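Local coordinates for spherulin-3A (Physarum polycephalum, PDB 1HDF), which serves as a structural protein of the beta/gamma-crystallin family, folded into paired Greek keys that bind calcium ions, at residues A[16-21]-A[49-54]; A[55-60]-A[72-77]; A[59-64]-A[91-96]. All blocks are in the same frame, centred on the assembly; numbering follows the deposited sequence.

In the fold
Three antiparallel pairings are spread over the two sheets of one beta/gamma-crystallin domain. Contact 1 joins strands 15-18 and 49-52 of the first Greek key. Contacts 2 and 3 follow it along the chain and lie in the other sheet, where strand 56-61 is flanked by 70-73 in contact 2 and by 93-98 in contact 3; they share Phe59 and Ile60. The centres of the contacts are about 11 to 13 Å apart. Contacts 1 and 3 are corresponding pairings of the two keys, each with a calcium ion at its end, and meet across the core through Leu17 and Met94. Contacts 2 and 3 also reach the second subunit, so their sheet both closes the core and faces the partner.

Contact 1: residues A[16-21]-A[49-54]; sequences FLYKHV and SVKVGP. With CA (calcium ion), chain C.
Phe16 and Lys51 form a hydrogen-bonded antiparallel pair, in which Phe16 N donates to Lys51 O at 3.0 Å and Lys51 N returns a bond to Phe16 O at 3.1 Å. Farther along, Tyr18 N donates to Ser49 O at 3.1 Å, whereas the return bond from Ser49 N to Tyr18 O is weak. The chain then turns a corner at Lys19, and a side chain takes over from the ladder: Ser49 OG, set between its backbone N and carbonyl carbon (chi1 64°), reaches the turn and donates to His20 O at 2.9 Å, in the carbonyl plane. The same OG accepts a weak bond from Phe23 N. A small hydroxyl suits this place, for in the beta/gamma-crystallin Greek key a serine of the fourth strand ties down the folded hairpin of the first two. At the corner Lys19 O binds calcium at 2.3 Å, with two waters, Val46, Ser48 and Asp89 completing the site. Tyr18 keeps Ser49 O at its ring edge, in plane, and the methylenes of Lys51 slant across the ring's far end, CD lying 3.4 Å from Tyr18 OH. A serine here, lacking the ring, would probably open a gap beside Ser49 and take from those methylenes one of their neighbours. Lys51 NZ is satisfied by a hydrogen bond to Asn9 OD1, with Phe23 as a cation-pi partner.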
loop_
_atom_site.group_PDB
_atom_site.type_symbol
_atom_site.label_atom_id
_atom_site.label_comp_id
_atom_site.label_asym_id
_atom_site.label_seq_id
_atom_site.Cartn_x
_atom_site.Cartn_y
_atom_site.Cartn_z
ATOM N N PHE A 16 -9.833 -3.404 -16.364
ATOM C CA PHE A 16 -9.730 -4.585 -17.206
ATOM C C PHE A 16 -8.914 -4.239 -18.432
ATOM O O PHE A 16 -9.245 -3.302 -19.152
ATOM C CB PHE A 16 -11.116 -5.066 -17.653
ATOM C CG PHE A 16 -11.957 -5.649 -16.552
ATOM C CD1 PHE A 16 -11.398 -5.979 -15.313
ATOM C CD2 PHE A 16 -13.316 -5.898 -16.763
ATOM C CE1 PHE A 16 -12.190 -6.551 -14.297
ATOM C CE2 PHE A 16 -14.113 -6.465 -15.761
ATOM C CZ PHE A 16 -13.548 -6.794 -14.524
ATOM N N LEU A 17 -7.847 -4.999 -18.657
ATOM C CA LEU A 17 -6.968 -4.799 -19.800
ATOM C C LEU A 17 -7.185 -5.962 -20.769
ATOM O O LEU A 17 -7.127 -7.122 -20.370
ATOM C CB LEU A 17 -5.507 -4.754 -19.336
ATOM C CG LEU A 17 -5.163 -3.664 -18.309
ATOM C CD1 LEU A 17 -3.686 -3.748 -17.924
ATOM C CD2 LEU A 17 -5.499 -2.278 -18.889
ATOM N N TYR A 18 -7.444 -5.650 -22.034
ATOM C CA TYR A 18 -7.677 -6.680 -23.039
ATOM C C TYR A 18 -6.606 -6.649 -24.117
ATOM O O TYR A 18 -6.193 -5.579 -24.564
ATOM C CB TYR A 18 -9.051 -6.491 -23.681
ATOM C CG TYR A 18 -10.190 -6.415 -22.695
ATOM C CD1 TYR A 18 -10.433 -5.250 -21.970
ATOM C CD2 TYR A 18 -11.026 -7.513 -22.485
ATOM C CE1 TYR A 18 -11.486 -5.179 -21.057
ATOM C CE2 TYR A 18 -12.075 -7.455 -21.580
ATOM C CZ TYR A 18 -12.300 -6.287 -20.866
ATOM O OH TYR A 18 -13.319 -6.243 -19.942
ATOM N N LYS A 19 -6.174 -7.830 -24.551
ATOM C CA LYS A 19 -5.132 -7.931 -25.569
ATOM C C LYS A 19 -5.568 -7.443 -26.953
ATOM O O LYS A 19 -4.760 -6.901 -27.709
ATOM C CB LYS A 19 -4.624 -9.375 -25.657
ATOM C CG LYS A 19 -3.397 -9.539 -26.526
ATOM C CD LYS A 19 -2.822 -10.939 -26.404
ATOM C CE LYS A 19 -1.562 -11.089 -27.239
ATOM N NZ LYS A 19 -0.960 -12.448 -27.070
ATOM N N HIS A 20 -6.836 -7.638 -27.295
ATOM C CA HIS A 20 -7.314 -7.176 -28.595
ATOM C C HIS A 20 -8.294 -6.034 -28.425
ATOM O O HIS A 20 -8.781 -5.779 -27.320
ATOM C CB HIS A 20 -7.972 -8.321 -29.366
ATOM C CG HIS A 20 -7.029 -9.431 -29.705
ATOM N ND1 HIS A 20 -7.454 -10.651 -30.184
ATOM C CD2 HIS A 20 -5.681 -9.516 -29.605
ATOM C CE1 HIS A 20 -6.409 -11.441 -30.362
ATOM N NE2 HIS A 20 -5.320 -10.775 -30.018
ATOM N N VAL A 21 -8.578 -5.336 -29.517
ATOM C CA VAL A 21 -9.514 -4.228 -29.459
ATOM C C VAL A 21 -10.909 -4.772 -29.167
ATOM O O VAL A 21 -11.129 -5.984 -29.181
ATOM C CB VAL A 21 -9.532 -3.447 -30.782
ATOM C CG1 VAL A 21 -8.205 -2.750 -30.986
ATOM C CG2 VAL A 21 -9.811 -4.394 -31.929
ATOM N N SER A 49 -7.390 -2.578 -25.655
ATOM C CA SER A 49 -8.638 -1.971 -25.180
ATOM C C SER A 49 -8.668 -1.954 -23.647
ATOM O O SER A 49 -8.036 -2.787 -22.994
ATOM C CB SER A 49 -9.864 -2.718 -25.727
ATOM O OG SER A 49 -9.922 -4.052 -25.261
ATOM N N VAL A 50 -9.409 -1.008 -23.073
ATOM C CA VAL A 50 -9.467 -0.871 -21.618
ATOM C C VAL A 50 -10.839 -0.488 -21.054
ATOM O O VAL A 50 -11.646 0.145 -21.725
ATOM C CB VAL A 50 -8.451 0.206 -21.139
ATOM C CG1 VAL A 50 -8.415 0.267 -19.612
ATOM C CG2 VAL A 50 -7.075 -0.089 -21.704
ATOM N N LYS A 51 -11.078 -0.874 -19.803
ATOM C CA LYS A 51 -12.304 -0.550 -19.092
ATOM C C LYS A 51 -11.917 -0.117 -17.682
ATOM O O LYS A 51 -11.186 -0.825 -16.988
ATOM C CB LYS A 51 -13.229 -1.763 -19.011
ATOM C CG LYS A 51 -13.957 -2.106 -20.291
ATOM C CD LYS A 51 -14.886 -3.280 -20.053
ATOM C CE LYS A 51 -15.865 -3.479 -21.210
ATOM N NZ LYS A 51 -16.764 -4.654 -20.969
ATOM N N VAL A 52 -12.402 1.044 -17.256
ATOM C CA VAL A 52 -12.096 1.549 -15.920
ATOM C C VAL A 52 -13.375 1.607 -15.087
ATOM O O VAL A 52 -14.407 2.133 -15.532
ATOM C CB VAL A 52 -11.446 2.958 -15.975
ATOM C CG1 VAL A 52 -10.895 3.328 -14.599
ATOM C CG2 VAL A 52 -10.324 2.986 -17.009
ATOM N N GLY A 53 -13.299 1.065 -13.873
ATOM C CA GLY A 53 -14.461 1.033 -13.005
ATOM C C GLY A 53 -14.891 2.369 -12.436
ATOM O O GLY A 53 -14.213 3.380 -12.627
ATOM N N PRO A 54 -16.034 2.404 -11.730
ATOM C CA PRO A 54 -16.537 3.647 -11.133
ATOM C C PRO A 54 -15.570 4.191 -10.083
ATOM O O PRO A 54 -14.742 3.443 -9.548
ATOM C CB PRO A 54 -17.885 3.230 -10.534
ATOM C CG PRO A 54 -17.687 1.771 -10.219
ATOM C CD PRO A 54 -16.948 1.280 -11.451
HETATM CA CA CA C . -2.901 -5.955 -28.674
HETATM O O HOH W 1 -1.287 -7.805 -29.073
HETATM O O HOH W 2 -3.275 -5.996 -31.281
#

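Contact 2: residues A[55-60]-A[72-77]; sequences NTKAFI and RLEESS
Ala58 and Leu73 pair as antiparallel, hydrogen-bonded neighbours, Ala58 N donating to Leu73 O at 3.0 Å and Leu73 N meeting Ala58 O at 2.6 Å. Their side chains share the inner face, CB to CB at 3.9 Å. The small methyl of Ala58 suits this crowded interior, while the longer Leu73 reaches Val50 and Val52 of the opposing sheet.

On the other face Arg72 runs alongside Phe59, its CG anti to the backbone N (chi1 166°). Arg72 CB comes within 3.6 Å of Phe59 CE2, and CG and CD follow the ring toward CZ, so the aliphatic part of the arginine packs against the aromatic while its guanidinium is carried beyond. The guanidinium plane is turned 53° from the ring and does not stack on it; instead Arg72 NH1 donates to Gly68 O and Phe66 O of the second subunit.

Lys57 bends at chi2 (72°), which brings its ammonium alongside two acids. Lys57 NZ meets the syn lone pair of Glu75 OE1 at 2.8 Å in a salt bridge, and more weakly Glu74 OE1 at 3.3 Å; it also hydrogen-bonds Asn67 OD1 of the second subunit. Glu74 also turns OE2 to Arg72 NE at 3.2 Å, a pairing of charges alone, since no N-H points at the oxygen. The two carboxylates probably offset the two neighbouring positive charges. Past the strand, Ser77 OG donates to Glu74 O at 2.6 Å, probably helping to steady the turn.

The pairing is the hairpin of strands 56-61 and 70-73, the first two strands of the second crystallin Greek key, with its outer face turned to the partner subunit of the assembly.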
loop_
_atom_site.group_PDB
_atom_site.type_symbol
_atom_site.label_atom_id
_atom_site.label_comp_id
_atom_site.label_asym_id
_atom_site.label_seq_id
_atom_site.Cartn_x
_atom_site.Cartn_y
_atom_site.Cartn_z
ATOM N N ASN A 55 -15.677 5.492 -9.809
ATOM C CA ASN A 55 -14.824 6.157 -8.829
ATOM C C ASN A 55 -13.376 5.736 -8.940
ATOM O O ASN A 55 -12.685 5.603 -7.932
ATOM C CB ASN A 55 -15.316 5.867 -7.415
ATOM C CG ASN A 55 -16.582 6.609 -7.091
ATOM O OD1 ASN A 55 -16.973 6.716 -5.930
ATOM N ND2 ASN A 55 -17.237 7.133 -8.121
ATOM N N THR A 56 -12.917 5.532 -10.167
ATOM C CA THR A 56 -11.547 5.104 -10.380
ATOM C C THR A 56 -10.869 5.870 -11.507
ATOM O O THR A 56 -11.496 6.221 -12.500
ATOM C CB THR A 56 -11.496 3.598 -10.724
ATOM O OG1 THR A 56 -12.162 2.845 -9.702
ATOM C CG2 THR A 56 -10.054 3.126 -10.835
ATOM N N LYS A 57 -9.581 6.140 -11.342
ATOM C CA LYS A 57 -8.821 6.813 -12.383
ATOM C C LYS A 57 -7.728 5.832 -12.764
ATOM O O LYS A 57 -7.246 5.072 -11.921
ATOM C CB LYS A 57 -8.180 8.099 -11.865
ATOM C CG LYS A 57 -8.584 9.353 -12.620
ATOM C CD LYS A 57 -10.022 9.737 -12.317
ATOM C CE LYS A 57 -10.298 11.177 -12.706
ATOM N NZ LYS A 57 -11.639 11.610 -12.226
ATOM N N ALA A 58 -7.345 5.835 -14.033
ATOM C CA ALA A 58 -6.291 4.952 -14.488
ATOM C C ALA A 58 -5.293 5.750 -15.312
ATOM O O ALA A 58 -5.674 6.550 -16.166
ATOM C CB ALA A 58 -6.874 3.830 -15.316
ATOM N N PHE A 59 -4.013 5.543 -15.037
ATOM C CA PHE A 59 -2.956 6.223 -15.768
ATOM C C PHE A 59 -2.069 5.165 -16.428
ATOM O O PHE A 59 -1.385 4.392 -15.753
ATOM C CB PHE A 59 -2.141 7.105 -14.818
ATOM C CG PHE A 59 -2.955 8.180 -14.137
ATOM C CD1 PHE A 59 -3.741 7.884 -13.028
ATOM C CD2 PHE A 59 -2.958 9.481 -14.626
ATOM C CE1 PHE A 59 -4.521 8.873 -12.412
ATOM C CE2 PHE A 59 -3.733 10.474 -14.020
ATOM C CZ PHE A 59 -4.516 10.164 -12.910
ATOM N N ILE A 60 -2.101 5.124 -17.753
ATOM C CA ILE A 60 -1.316 4.156 -18.509
ATOM C C ILE A 60 -0.071 4.817 -19.103
ATOM O O ILE A 60 -0.154 5.884 -19.704
ATOM C CB ILE A 60 -2.178 3.538 -19.627
ATOM C CG1 ILE A 60 -2.795 4.652 -20.480
ATOM C CG2 ILE A 60 -3.271 2.672 -19.017
ATOM C CD1 ILE A 60 -3.612 4.144 -21.649
ATOM N N ARG A 72 -4.572 9.944 -18.880
ATOM C CA ARG A 72 -5.463 9.654 -17.773
ATOM C C ARG A 72 -6.776 9.060 -18.279
ATOM O O ARG A 72 -7.362 9.560 -19.245
ATOM C CB ARG A 72 -5.751 10.937 -16.990
ATOM C CG ARG A 72 -6.915 10.826 -16.017
ATOM C CD ARG A 72 -7.120 12.142 -15.279
ATOM N NE ARG A 72 -7.271 13.252 -16.211
ATOM C CZ ARG A 72 -7.123 14.528 -15.879
ATOM N NH1 ARG A 72 -6.821 14.857 -14.629
ATOM N NH2 ARG A 72 -7.259 15.474 -16.801
ATOM N N LEU A 73 -7.232 7.986 -17.640
ATOM C CA LEU A 73 -8.501 7.370 -18.022
ATOM C C LEU A 73 -9.506 7.658 -16.915
ATOM O O LEU A 73 -9.237 7.409 -15.743
ATOM C CB LEU A 73 -8.341 5.859 -18.244
ATOM C CG LEU A 73 -7.452 5.491 -19.437
ATOM C CD1 LEU A 73 -7.575 3.996 -19.720
ATOM C CD2 LEU A 73 -7.859 6.313 -20.682
ATOM N N GLU A 74 -10.653 8.202 -17.301
ATOM C CA GLU A 74 -11.709 8.578 -16.367
ATOM C C GLU A 74 -12.513 7.393 -15.846
ATOM O O GLU A 74 -12.594 6.355 -16.491
ATOM C CB GLU A 74 -12.669 9.552 -17.056
ATOM C CG GLU A 74 -12.004 10.798 -17.598
ATOM C CD GLU A 74 -11.396 11.631 -16.496
ATOM O OE1 GLU A 74 -12.065 11.835 -15.474
ATOM O OE2 GLU A 74 -10.255 12.097 -16.635
ATOM N N GLU A 75 -13.125 7.565 -14.680
ATOM C CA GLU A 75 -13.948 6.518 -14.084
ATOM C C GLU A 75 -15.023 6.075 -15.063
ATOM O O GLU A 75 -15.453 6.849 -15.914
ATOM C CB GLU A 75 -14.628 7.030 -12.811
ATOM C CG GLU A 75 -15.427 8.313 -13.009
ATOM C CD GLU A 75 -14.600 9.570 -12.768
ATOM O OE1 GLU A 75 -13.388 9.549 -13.057
ATOM O OE2 GLU A 75 -15.166 10.583 -12.299
ATOM N N SER A 76 -15.452 4.824 -14.924
ATOM C CA SER A 76 -16.503 4.248 -15.756
ATOM C C SER A 76 -16.320 4.567 -17.234
ATOM O O SER A 76 -17.267 4.955 -17.918
ATOM C CB SER A 76 -17.871 4.758 -15.288
ATOM O OG SER A 76 -18.067 4.536 -13.898
ATOM N N SER A 77 -15.104 4.405 -17.734
ATOM C CA SER A 77 -14.846 4.683 -19.136
ATOM C C SER A 77 -14.221 3.473 -19.803
ATOM O O SER A 77 -13.831 2.517 -19.143
ATOM C CB SER A 77 -13.883 5.855 -19.275
ATOM O OG SER A 77 -12.571 5.435 -18.949
HETATM O O HOH W 3 -17.604 6.807 -11.527
#

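Contact 3: residues A[59-64]-A[91-96]; sequences FIFKDD and ISSMIV. With CA (calcium ion), chain D.
Ile60 and Met94, a selenomethionine in this crystal, sit opposite each other as a non-hydrogen-bonded pair, next to Phe59 and Ile95, whose backbones are joined by two hydrogen bonds. Ile60 can be followed outward from its root. CB lies 3.6 Å from Ile91 CD1, which wedges in from the loop before the strand. The CG2 branch turns to the selenium of Met94, with CG2 to SE at 3.7 Å. The other branch, CG1, stands between the backbone N and the carbonyl carbon (chi1 54°) and passes Ile91 CD1 at 4.1 Å. At the tip, Ile60 CD1 meets that same Ile91 methyl at 3.6 Å. A beta-branched residue fits because both its arms touch the Ile91 methyl while CG2 also reaches Met94, in the core between the sheets, where Met94 continues to Val15 and Leu17.

Strand 56-61 and strand 93-98 are the first and fourth of the second Greek key, and the serine expected of that motif is Ser93. Its OG donates to Asp63 O at 2.7 Å, in the carbonyl plane, and accepts from Phe66 N, tying down the folded hairpin. Phe61, whose CB touches Ser93 OG, has Ser93 O in plane at its ring edge and stacks with Phe70.

At the turn, calcium is bound by Lys62 O at 2.4 Å and by Ser92 OG, also 2.4 Å from the ion. Ser92 OG is also hydrogen-bonded to Asn44 ND2; Asp45, Ala90 and three waters complete the sphere. One of these waters donates to Asp63 OD1 at 2.6 Å, a second-shell carboxylate that probably helps to hold it against the ion.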
loop_
_atom_site.group_PDB
_atom_site.type_symbol
_atom_site.label_atom_id
_atom_site.label_comp_id
_atom_site.label_asym_id
_atom_site.label_seq_id
_atom_site.Cartn_x
_atom_site.Cartn_y
_atom_site.Cartn_z
ATOM N N PHE A 59 -4.013 5.543 -15.037
ATOM C CA PHE A 59 -2.956 6.223 -15.768
ATOM C C PHE A 59 -2.069 5.165 -16.428
ATOM O O PHE A 59 -1.385 4.392 -15.753
ATOM C CB PHE A 59 -2.141 7.105 -14.818
ATOM C CG PHE A 59 -2.955 8.180 -14.137
ATOM C CD1 PHE A 59 -3.741 7.884 -13.028
ATOM C CD2 PHE A 59 -2.958 9.481 -14.626
ATOM C CE1 PHE A 59 -4.521 8.873 -12.412
ATOM C CE2 PHE A 59 -3.733 10.474 -14.020
ATOM C CZ PHE A 59 -4.516 10.164 -12.910
ATOM N N ILE A 60 -2.101 5.124 -17.753
ATOM C CA ILE A 60 -1.316 4.156 -18.509
ATOM C C ILE A 60 -0.071 4.817 -19.103
ATOM O O ILE A 60 -0.154 5.884 -19.704
ATOM C CB ILE A 60 -2.178 3.538 -19.627
ATOM C CG1 ILE A 60 -2.795 4.652 -20.480
ATOM C CG2 ILE A 60 -3.271 2.672 -19.017
ATOM C CD1 ILE A 60 -3.612 4.144 -21.649
ATOM N N PHE A 61 1.080 4.173 -18.927
ATOM C CA PHE A 61 2.356 4.701 -19.409
ATOM C C PHE A 61 2.989 3.850 -20.492
ATOM O O PHE A 61 2.894 2.619 -20.464
ATOM C CB PHE A 61 3.331 4.835 -18.239
ATOM C CG PHE A 61 2.814 5.705 -17.147
ATOM C CD1 PHE A 61 1.777 5.262 -16.325
ATOM C CD2 PHE A 61 3.288 7.005 -16.997
ATOM C CE1 PHE A 61 1.217 6.101 -15.381
ATOM C CE2 PHE A 61 2.733 7.854 -16.055
ATOM C CZ PHE A 61 1.696 7.405 -15.246
ATOM N N LYS A 62 3.657 4.506 -21.436
ATOM C CA LYS A 62 4.285 3.784 -22.526
ATOM C C LYS A 62 5.448 2.944 -22.041
ATOM O O LYS A 62 5.702 1.870 -22.577
ATOM C CB LYS A 62 4.773 4.748 -23.602
ATOM C CG LYS A 62 5.346 4.040 -24.816
ATOM C CD LYS A 62 5.297 4.933 -26.038
ATOM C CE LYS A 62 5.508 4.126 -27.303
ATOM N NZ LYS A 62 5.463 4.987 -28.515
ATOM N N ASP A 63 6.156 3.434 -21.029
ATOM C CA ASP A 63 7.295 2.713 -20.485
ATOM C C ASP A 63 7.018 2.213 -19.075
ATOM O O ASP A 63 5.991 2.525 -18.478
ATOM C CB ASP A 63 8.539 3.611 -20.469
ATOM C CG ASP A 63 8.905 4.125 -21.848
ATOM O OD1 ASP A 63 8.650 3.405 -22.833
ATOM O OD2 ASP A 63 9.461 5.239 -21.951
ATOM N N ASP A 64 7.948 1.426 -18.552
ATOM C CA ASP A 64 7.831 0.890 -17.206
ATOM C C ASP A 64 8.147 2.006 -16.213
ATOM O O ASP A 64 8.672 3.058 -16.589
ATOM C CB ASP A 64 8.842 -0.232 -17.008
ATOM C CG ASP A 64 10.270 0.266 -17.104
ATOM O OD1 ASP A 64 10.656 0.722 -18.197
ATOM O OD2 ASP A 64 11.005 0.218 -16.092
ATOM N N ILE A 91 1.733 -0.103 -23.667
ATOM C CA ILE A 91 1.671 0.190 -22.240
ATOM C C ILE A 91 2.608 -0.727 -21.473
ATOM O O ILE A 91 2.635 -1.939 -21.704
ATOM C CB ILE A 91 0.233 0.035 -21.708
ATOM C CG1 ILE A 91 -0.684 1.032 -22.426
ATOM C CG2 ILE A 91 0.197 0.288 -20.203
ATOM C CD1 ILE A 91 -2.140 0.893 -22.071
ATOM N N SER A 92 3.384 -0.149 -20.562
ATOM C CA SER A 92 4.335 -0.933 -19.790
ATOM C C SER A 92 4.251 -0.719 -18.283
ATOM O O SER A 92 5.014 -1.314 -17.528
ATOM C CB SER A 92 5.751 -0.650 -20.284
ATOM O OG SER A 92 5.877 -0.957 -21.667
ATOM N N SER A 93 3.331 0.141 -17.853
ATOM C CA SER A 93 3.111 0.406 -16.432
ATOM C C SER A 93 1.769 1.120 -16.292
ATOM O O SER A 93 1.246 1.673 -17.260
ATOM C CB SER A 93 4.250 1.249 -15.821
ATOM O OG SER A 93 4.352 2.537 -16.394
HETATM N N MSE A 94 1.204 1.105 -15.094
HETATM C CA MSE A 94 -0.082 1.733 -14.896
HETATM C C MSE A 94 -0.362 1.992 -13.425
HETATM O O MSE A 94 0.078 1.237 -12.564
HETATM C CB MSE A 94 -1.173 0.838 -15.502
HETATM C CG MSE A 94 -2.600 1.318 -15.289
HETATM SE SE MSE A 94 -3.920 0.284 -16.281
HETATM C CE MSE A 94 -4.053 -1.230 -15.101
ATOM N N ILE A 95 -1.078 3.080 -13.159
ATOM C CA ILE A 95 -1.475 3.470 -11.808
ATOM C C ILE A 95 -3.001 3.449 -11.737
ATOM O O ILE A 95 -3.682 4.033 -12.589
ATOM C CB ILE A 95 -0.994 4.906 -11.452
ATOM C CG1 ILE A 95 0.520 4.916 -11.232
ATOM C CG2 ILE A 95 -1.694 5.391 -10.196
ATOM C CD1 ILE A 95 1.101 6.288 -10.978
ATOM N N VAL A 96 -3.535 2.759 -10.738
ATOM C CA VAL A 96 -4.979 2.688 -10.552
ATOM C C VAL A 96 -5.271 3.367 -9.223
ATOM O O VAL A 96 -4.830 2.899 -8.172
ATOM C CB VAL A 96 -5.482 1.228 -10.494
ATOM C CG1 VAL A 96 -6.986 1.213 -10.287
ATOM C CG2 VAL A 96 -5.112 0.488 -11.780
HETATM CA CA CA D . 6.192 -0.066 -23.841
HETATM O O HOH W 4 8.737 0.883 -23.507
HETATM O O HOH W 5 8.341 -1.588 -23.939
HETATM O O HOH W 6 6.650 0.926 -26.397
#